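Local coordinates for CAS6A (Thermus thermophilus, PDB 4C97), which is probably a Cas6 endoribonuclease that processes CRISPR RNA in antiviral defence, at residues 228-231 with 232-235; 21-24 with 25-28. The protein carries 1 engineered substitution. One frame throughout, in Å; residues are numbered along the deposited sequence.

Interaction 1. Residues 228-231 with 232-235; sequences GAKT and SLGY. With SO4 (sulfate ion), chain C.
The phenol ring of Y235 turns its edge to K230, whose carbonyl O lies near the ring plane 3.5 Å from CD2, while K230 CB touches the same ring atom. On one face the carbonyl O of L233 sits above the plane, displaced toward the rim; F131 meets the ring edge-to-face, and the hydroxyl is hydrogen-bonded to T189. K230 O is also the pivot of the turn. L233 N donates to it at 3.0 Å from above the carbonyl plane, and Y235 N reaches it weakly at 3.5 Å. T231 O takes a weak bond from G234 N, and T231 CA makes a CH...O contact with Y235 O. G234 suits the bend because at its positive phi (92°) a CB would press on the carbonyl O of L233. The K230 chain runs beside L233, CD 4.1 Å from CD1, and its bends at chi2 (-130°) and chi4 (-95°) swing the ammonium onto the sulfate. NZ gives O2 a bond of 2.8 Å and O1 a weak one. The segment belongs to the glycine-rich loop before the final strand, a signature of Cas6 proteins. The sulfate, probably from the crystallisation liquor, is shared with R26, consistent with a site that could take an RNA phosphate.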
ATOM      1  N   GLY A 228      -7.506  -1.027  -0.930  1.00  9.05           N
ATOM      2  CA  GLY A 228      -8.641  -0.437  -1.621  1.00  9.52           C
ATOM      3  C   GLY A 228      -8.324   0.221  -2.943  1.00 12.87           C
ATOM      4  O   GLY A 228      -7.386  -0.170  -3.647  1.00 10.56           O
ATOM      5  N   ALA A 229      -9.114   1.225  -3.273  1.00 11.40           N
ATOM      6  CA  ALA A 229      -9.106   1.828  -4.599  1.00 10.13           C
ATOM      7  C   ALA A 229      -8.106   2.963  -4.732  1.00 10.69           C
ATOM      8  O   ALA A 229      -7.788   3.651  -3.766  1.00  9.98           O
ATOM      9  CB  ALA A 229     -10.495   2.333  -4.919  1.00 10.09           C
ATOM     10  N   LYS A 230      -7.648   3.166  -5.962  1.00 12.83           N
ATOM     11  CA  LYS A 230      -6.828   4.313  -6.333  1.00 13.35           C
ATOM     12  C   LYS A 230      -5.536   4.380  -5.535  1.00 11.14           C
ATOM     13  O   LYS A 230      -5.055   5.456  -5.200  1.00  9.43           O
ATOM     14  CB  LYS A 230      -7.653   5.596  -6.255  1.00 11.78           C
ATOM     15  CG  LYS A 230      -8.922   5.410  -7.063  1.00 18.99           C
ATOM     16  CD  LYS A 230      -9.212   6.506  -8.039  1.00 26.01           C
ATOM     17  CE  LYS A 230     -10.465   6.182  -8.850  1.00 25.89           C
ATOM     18  NZ  LYS A 230     -10.127   5.525 -10.150  1.00 33.46           N
ATOM     19  N   THR A 231      -4.947   3.216  -5.267  1.00 11.76           N
ATOM     20  CA  THR A 231      -3.639   3.202  -4.644  1.00 10.29           C
ATOM     21  C   THR A 231      -2.571   3.807  -5.575  1.00 10.37           C
ATOM     22  O   THR A 231      -1.496   4.166  -5.117  1.00 10.81           O
ATOM     23  CB  THR A 231      -3.233   1.793  -4.215  1.00  8.64           C
ATOM     24  OG1 THR A 231      -3.290   0.896  -5.340  1.00 11.14           O
ATOM     25  CG2 THR A 231      -4.137   1.309  -3.132  1.00 12.11           C
ATOM     26  N   SER A 232      -2.881   3.923  -6.865  1.00 10.52           N
ATOM     27  CA  SER A 232      -1.958   4.554  -7.805  1.00 13.31           C
ATOM     28  C   SER A 232      -1.891   6.066  -7.577  1.00 10.24           C
ATOM     29  O   SER A 232      -0.990   6.752  -8.113  1.00 10.55           O
ATOM     30  CB  SER A 232      -2.348   4.241  -9.256  1.00 17.53           C
ATOM     31  OG  SER A 232      -3.574   4.871  -9.601  1.00 15.32           O
ATOM     32  N   LEU A 233      -2.836   6.587  -6.801  1.00 10.86           N
ATOM     33  CA  LEU A 233      -2.886   8.014  -6.500  1.00 10.59           C
ATOM     34  C   LEU A 233      -2.552   8.321  -5.055  1.00 10.23           C
ATOM     35  O   LEU A 233      -2.742   9.443  -4.596  1.00 14.16           O
ATOM     36  CB  LEU A 233      -4.254   8.615  -6.879  1.00 11.41           C
ATOM     37  CG  LEU A 233      -4.561   8.612  -8.371  1.00 12.14           C
ATOM     38  CD1 LEU A 233      -6.036   9.010  -8.580  1.00 14.75           C
ATOM     39  CD2 LEU A 233      -3.667   9.573  -9.118  1.00 14.63           C
ATOM     40  N   GLY A 234      -2.002   7.342  -4.337  1.00  8.85           N
ATOM     41  CA  GLY A 234      -1.567   7.597  -2.979  1.00  8.50           C
ATOM     42  C   GLY A 234      -2.589   7.311  -1.902  1.00 10.12           C
ATOM     43  O   GLY A 234      -2.288   7.474  -0.717  1.00  9.79           O
ATOM     44  N   TYR A 235      -3.788   6.903  -2.311  1.00  9.03           N
ATOM     45  CA  TYR A 235      -4.843   6.539  -1.367  1.00 10.30           C
ATOM     46  C   TYR A 235      -4.544   5.142  -0.837  1.00  8.59           C
ATOM     47  O   TYR A 235      -3.816   4.340  -1.464  1.00 10.24           O
ATOM     48  CB  TYR A 235      -6.221   6.578  -2.037  1.00 11.00           C
ATOM     49  CG  TYR A 235      -6.571   7.970  -2.518  1.00  9.37           C
ATOM     50  CD1 TYR A 235      -6.807   8.988  -1.606  1.00 12.29           C
ATOM     51  CD2 TYR A 235      -6.641   8.266  -3.868  1.00  9.64           C
ATOM     52  CE1 TYR A 235      -7.111  10.253  -2.022  1.00 14.76           C
ATOM     53  CE2 TYR A 235      -6.968   9.528  -4.296  1.00 11.40           C
ATOM     54  CZ  TYR A 235      -7.190  10.527  -3.363  1.00 15.25           C
ATOM     55  OH  TYR A 235      -7.516  11.822  -3.753  1.00 15.12           O
TER
HETATM   56  S   SO4 C1240      -8.057   6.790 -12.594  1.00 26.89           S
HETATM   57  O1  SO4 C1240      -7.644   7.001 -11.227  1.00 28.62           O
HETATM   58  O2  SO4 C1240      -9.509   6.692 -12.591  1.00 36.80           O
HETATM   59  O3  SO4 C1240      -7.592   7.906 -13.401  1.00 24.75           O
HETATM   60  O4  SO4 C1240      -7.463   5.574 -13.132  1.00 40.14           O

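Interaction 2. Residues 21-24 with 25-28; sequences EPLG and LRGF. With SO4 (sulfate ion), chain C.
L23 O receives the shortest bond of this helical turn, from G27 N at 2.8 Å. It belongs to a run of four such i to i+4 bonds: E21 O, at the N-cap position, accepts L25 N almost in line with its carbonyl, P22 O accepts R26 N, and G24 O accepts F28 N. P22 suits the first helical turn, where its missing N-H costs no helix bond and its ring restricts phi. G24 and G27, without side chains, take part through these backbone bonds alone. L25 places CG opposite the backbone N (chi1 -180°) and packs on L50 and F52 of strand 48-55. The R26 chain is extended except for one bend at chi3 (70°), which brings the guanidinium to the sulfate edge-on, with the sulfur in its plane. The grip is two-pronged: NH1 donates to O1 at 3.1 Å and NH2 to O3 at 2.9 Å, the latter with an N-H...O angle of 164°. L23 lies alongside, pointing the same way, and its CD2 approaches NH2 obliquely at 4.0 Å. Because NH1 also bonds S232 OG, the guanidinium is held from two directions, which should limit its rotation. A planar, doubly donating group is well matched to a tetrahedral oxyanion; R26 and K230 NZ together hold the sulfate, consistent with a site that could accept an RNA phosphate.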
ATOM      1  N   GLU A  21       1.803  15.929  -5.306  1.00 16.76           N
ATOM      2  CA  GLU A  21       0.395  15.862  -5.653  1.00 16.98           C
ATOM      3  C   GLU A  21       0.135  14.506  -6.310  1.00 18.51           C
ATOM      4  O   GLU A  21       0.981  14.004  -7.039  1.00 18.96           O
ATOM      5  CB  GLU A  21       0.052  16.993  -6.599  1.00 21.23           C
ATOM      6  CG  GLU A  21       0.163  18.333  -5.932  1.00 23.15           C
ATOM      7  CD  GLU A  21      -0.079  19.489  -6.870  1.00 27.42           C
ATOM      8  OE1 GLU A  21      -0.284  19.261  -8.087  1.00 26.38           O
ATOM      9  OE2 GLU A  21      -0.065  20.639  -6.376  1.00 34.97           O
ATOM     10  N   PRO A  22      -1.014  13.885  -6.006  1.00 17.47           N
ATOM     11  CA  PRO A  22      -1.334  12.549  -6.516  1.00 14.37           C
ATOM     12  C   PRO A  22      -1.157  12.370  -8.025  1.00 13.55           C
ATOM     13  O   PRO A  22      -0.464  11.464  -8.493  1.00 14.43           O
ATOM     14  CB  PRO A  22      -2.807  12.399  -6.147  1.00 20.61           C
ATOM     15  CG  PRO A  22      -2.972  13.210  -4.923  1.00 20.39           C
ATOM     16  CD  PRO A  22      -1.991  14.334  -5.007  1.00 14.06           C
ATOM     17  N   LEU A  23      -1.788  13.253  -8.788  1.00 16.36           N
ATOM     18  CA  LEU A  23      -1.699  13.152 -10.244  1.00 14.20           C
ATOM     19  C   LEU A  23      -0.294  13.452 -10.781  1.00 14.41           C
ATOM     20  O   LEU A  23       0.170  12.774 -11.704  1.00 17.31           O
ATOM     21  CB  LEU A  23      -2.767  14.007 -10.908  1.00 19.31           C
ATOM     22  CG  LEU A  23      -4.113  13.320 -10.646  1.00 27.42           C
ATOM     23  CD1 LEU A  23      -5.191  14.312 -10.488  1.00 24.10           C
ATOM     24  CD2 LEU A  23      -4.429  12.312 -11.744  1.00 25.72           C
ATOM     25  N   GLY A  24       0.411  14.413 -10.197  1.00 15.86           N
ATOM     26  CA  GLY A  24       1.781  14.668 -10.634  1.00 18.35           C
ATOM     27  C   GLY A  24       2.697  13.472 -10.351  1.00 15.76           C
ATOM     28  O   GLY A  24       3.542  13.084 -11.190  1.00 14.72           O
ATOM     29  N   LEU A  25       2.544  12.891  -9.160  1.00 15.72           N
ATOM     30  CA  LEU A  25       3.302  11.683  -8.806  1.00 12.85           C
ATOM     31  C   LEU A  25       3.000  10.537  -9.774  1.00 13.87           C
ATOM     32  O   LEU A  25       3.922   9.909 -10.334  1.00 14.05           O
ATOM     33  CB  LEU A  25       3.004  11.260  -7.362  1.00 17.58           C
ATOM     34  CG  LEU A  25       3.749  10.015  -6.883  1.00 19.45           C
ATOM     35  CD1 LEU A  25       5.255  10.139  -7.031  1.00 20.69           C
ATOM     36  CD2 LEU A  25       3.394   9.733  -5.418  1.00 20.73           C
ATOM     37  N   ARG A  26       1.710  10.253  -9.995  1.00 13.88           N
ATOM     38  CA  ARG A  26       1.386   9.175 -10.916  1.00 12.84           C
ATOM     39  C   ARG A  26       1.883   9.471 -12.331  1.00 14.06           C
ATOM     40  O   ARG A  26       2.360   8.571 -13.020  1.00 14.85           O
ATOM     41  CB  ARG A  26      -0.110   8.852 -10.928  1.00 13.71           C
ATOM     42  CG  ARG A  26      -0.387   7.504 -11.582  1.00 13.51           C
ATOM     43  CD  ARG A  26      -1.821   7.114 -11.461  1.00 13.52           C
ATOM     44  NE  ARG A  26      -2.699   7.932 -12.289  1.00 14.61           N
ATOM     45  CZ  ARG A  26      -4.018   7.810 -12.289  1.00 16.23           C
ATOM     46  NH1 ARG A  26      -4.601   6.900 -11.509  1.00 18.30           N
ATOM     47  NH2 ARG A  26      -4.756   8.575 -13.063  1.00 17.35           N
ATOM     48  N   GLY A  27       1.752  10.722 -12.778  1.00 14.78           N
ATOM     49  CA  GLY A  27       2.214  11.091 -14.119  1.00 16.21           C
ATOM     50  C   GLY A  27       3.698  10.876 -14.289  1.00 16.70           C
ATOM     51  O   GLY A  27       4.189  10.393 -15.337  1.00 20.05           O
ATOM     52  N   PHE A  28       4.432  11.234 -13.242  1.00 15.67           N
ATOM     53  CA  PHE A  28       5.876  10.985 -13.224  1.00 15.97           C
ATOM     54  C   PHE A  28       6.198   9.489 -13.342  1.00 15.78           C
ATOM     55  O   PHE A  28       7.010   9.043 -14.202  1.00 17.87           O
ATOM     56  CB  PHE A  28       6.429  11.554 -11.933  1.00 18.00           C
ATOM     57  CG  PHE A  28       7.838  11.163 -11.659  1.00 28.56           C
ATOM     58  CD1 PHE A  28       8.878  11.767 -12.342  1.00 44.41           C
ATOM     59  CD2 PHE A  28       8.123  10.209 -10.708  1.00 39.28           C
ATOM     60  CE1 PHE A  28      10.180  11.408 -12.086  1.00 48.14           C
ATOM     61  CE2 PHE A  28       9.428   9.849 -10.453  1.00 38.15           C
ATOM     62  CZ  PHE A  28      10.445  10.453 -11.139  1.00 38.20           C
TER
HETATM   63  S   SO4 C1240      -8.057   6.790 -12.594  1.00 26.89           S
HETATM   64  O1  SO4 C1240      -7.644   7.001 -11.227  1.00 28.62           O
HETATM   65  O2  SO4 C1240      -9.509   6.692 -12.591  1.00 36.80           O
HETATM   66  O3  SO4 C1240      -7.592   7.906 -13.401  1.00 24.75           O
HETATM   67  O4  SO4 C1240      -7.463   5.574 -13.132  1.00 40.14           O

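Following the chain, interaction 2 comes first, at the start of helix 22-36 just after strand 6-15, in the N-terminal domain; interaction 1 follows some two hundred residues later, between helix 209-225 and strand 238-241 of the C-terminal domain. Each closes only a local turn, and the two neither nest nor cross. They nevertheless meet in space: the bond between R26 and S232 joins them directly, and L233 packs on P22, L23 and R26. T231 adds a backbone bond to L50, so the loop docks against strand 48-55 as well as the helix. K230 and R26 share one sulfate, which bridges the two domains at this junction.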